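Local coordinates for protein hexokinase (Schistosoma mansoni, PDB 1BDG) that catalyses the ATP-dependent phosphorylation of glucose and other hexoses to their 6-phosphates, the opening step of glycolysis, at residues 381-386 / 415-420. Numbering follows the deposited sequence.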
# COMPACT_ATOMS: atom_id res chain seq x y z
N GLY A 381 5.12 -4.70 -11.56
CA GLY A 381 3.88 -3.94 -11.62
C GLY A 381 4.01 -2.58 -12.28
O GLY A 381 3.16 -2.21 -13.09
N ILE A 382 5.05 -1.81 -11.95
CA ILE A 382 5.20 -0.51 -12.58
C ILE A 382 5.50 -0.71 -14.05
O ILE A 382 4.99 0.02 -14.89
CB ILE A 382 6.32 0.37 -11.99
CG1 ILE A 382 6.12 0.59 -10.50
CG2 ILE A 382 6.33 1.75 -12.69
CD1 ILE A 382 7.23 1.39 -9.91
N ALA A 383 6.30 -1.72 -14.38
CA ALA A 383 6.61 -1.99 -15.78
C ALA A 383 5.34 -2.31 -16.52
O ALA A 383 5.25 -2.12 -17.72
CB ALA A 383 7.56 -3.12 -15.90
N CYS A 384 4.35 -2.83 -15.81
CA CYS A 384 3.08 -3.16 -16.42
C CYS A 384 2.25 -1.90 -16.65
O CYS A 384 1.53 -1.80 -17.64
CB CYS A 384 2.28 -4.11 -15.55
SG CYS A 384 0.55 -4.06 -16.01
N ILE A 385 2.33 -0.97 -15.70
CA ILE A 385 1.61 0.30 -15.78
C ILE A 385 2.18 1.10 -16.94
O ILE A 385 1.44 1.61 -17.78
CB ILE A 385 1.74 1.09 -14.46
CG1 ILE A 385 0.85 0.48 -13.38
CG2 ILE A 385 1.41 2.53 -14.67
CD1 ILE A 385 -0.61 0.41 -13.74
N LEU A 386 3.50 1.18 -17.00
CA LEU A 386 4.19 1.90 -18.06
C LEU A 386 3.83 1.31 -19.43
O LEU A 386 3.88 2.01 -20.45
CB LEU A 386 5.71 1.83 -17.86
CG LEU A 386 6.26 2.46 -16.58
CD1 LEU A 386 7.75 2.55 -16.69
CD2 LEU A 386 5.67 3.82 -16.36
N ASP A 415 15.36 -1.56 -10.84
CA ASP A 415 16.07 -2.44 -11.75
C ASP A 415 15.07 -3.35 -12.46
O ASP A 415 15.19 -3.58 -13.67
CB ASP A 415 17.13 -3.27 -11.01
CG ASP A 415 18.29 -2.42 -10.51
OD1 ASP A 415 18.26 -1.15 -10.66
OD2 ASP A 415 19.25 -3.02 -9.95
N MET A 416 14.04 -3.81 -11.75
CA MET A 416 13.07 -4.68 -12.40
C MET A 416 12.23 -3.91 -13.44
O MET A 416 12.06 -4.38 -14.57
CB MET A 416 12.19 -5.40 -11.39
CG MET A 416 11.30 -6.47 -12.02
SD MET A 416 12.14 -7.60 -13.16
CE MET A 416 13.60 -8.12 -12.27
N VAL A 417 11.76 -2.71 -13.07
CA VAL A 417 10.97 -1.89 -14.01
C VAL A 417 11.84 -1.61 -15.23
O VAL A 417 11.33 -1.39 -16.32
CB VAL A 417 10.61 -0.51 -13.45
CG1 VAL A 417 9.73 0.22 -14.44
CG2 VAL A 417 9.95 -0.61 -12.09
N ASP A 418 13.15 -1.63 -15.03
CA ASP A 418 14.08 -1.35 -16.09
C ASP A 418 14.22 -2.46 -17.12
O ASP A 418 14.42 -2.19 -18.29
CB ASP A 418 15.43 -1.00 -15.51
CG ASP A 418 15.91 0.34 -15.95
OD1 ASP A 418 15.84 0.62 -17.15
OD2 ASP A 418 16.35 1.12 -15.09
N LYS A 419 14.13 -3.71 -16.69
CA LYS A 419 14.24 -4.83 -17.63
C LYS A 419 12.92 -5.10 -18.35
O LYS A 419 12.90 -5.81 -19.36
CB LYS A 419 14.66 -6.12 -16.91
CG LYS A 419 16.11 -6.16 -16.48
CD LYS A 419 16.34 -7.25 -15.47
CE LYS A 419 17.74 -7.20 -14.92
NZ LYS A 419 18.06 -5.84 -14.39
N LEU A 420 11.83 -4.57 -17.81
CA LEU A 420 10.49 -4.78 -18.37
C LEU A 420 9.75 -3.56 -18.90
O LEU A 420 8.67 -3.71 -19.47
CB LEU A 420 9.60 -5.44 -17.32
CG LEU A 420 10.22 -6.61 -16.57
CD1 LEU A 420 9.22 -7.22 -15.62
CD2 LEU A 420 10.71 -7.63 -17.58
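Val417 reaches across to Ile382, Ala383 and Leu386 where two helices of the hexokinase large subdomain pack together, a domain built on the actin-like ATPase fold. The long helix 357-389 and the shorter helix 409-420 run in broadly the same direction, with segment axes 8.2 Å apart and a crossing angle of -40°. Strand 393-399 lies between them in sequence, and both helices pack against the sheet containing strand 426-431.

Followed outward, Val417 forks at CB into two methyls. CG1 stands anti to the backbone N (chi1 -176°), which brings it to 3.9 Å from the backbone N of Ala383 and to 3.8 Å from Leu386 CD1, while it also brushes Ile382 CG2. CG2, anti to the carbonyl carbon, lies 3.8 Å from Ile382 CB and 4.0 Å from Ile382 CD1. Valine suits the place because its branch at CB puts two methyls close to the backbone, so that one residue can meet three positions of the facing helix. Isoleucine, also branched at CB, answers with both its root and its end methyl. Leu386 has the longer reach needed to bring CD1 to Val417, the two side chains crossing at about a right angle. Phe427 of strand 426-431 touches both Leu386 and Val417, while Leu429 meets Ile382, so the same apolar layer continues onto the sheet.

Ala383 points its methyl at the neighbouring helix, and its small size lets the backbones come close, with Ala383 CA 4.7 Å from Val417 CA. The side chains that meet are all apolar and buried, and they join by van der Waals packing. One turn on from Val417, Leu420 approaches with the root of its side chain, where a leucine is still slim: its CB faces Ala383 CB at 3.4 Å.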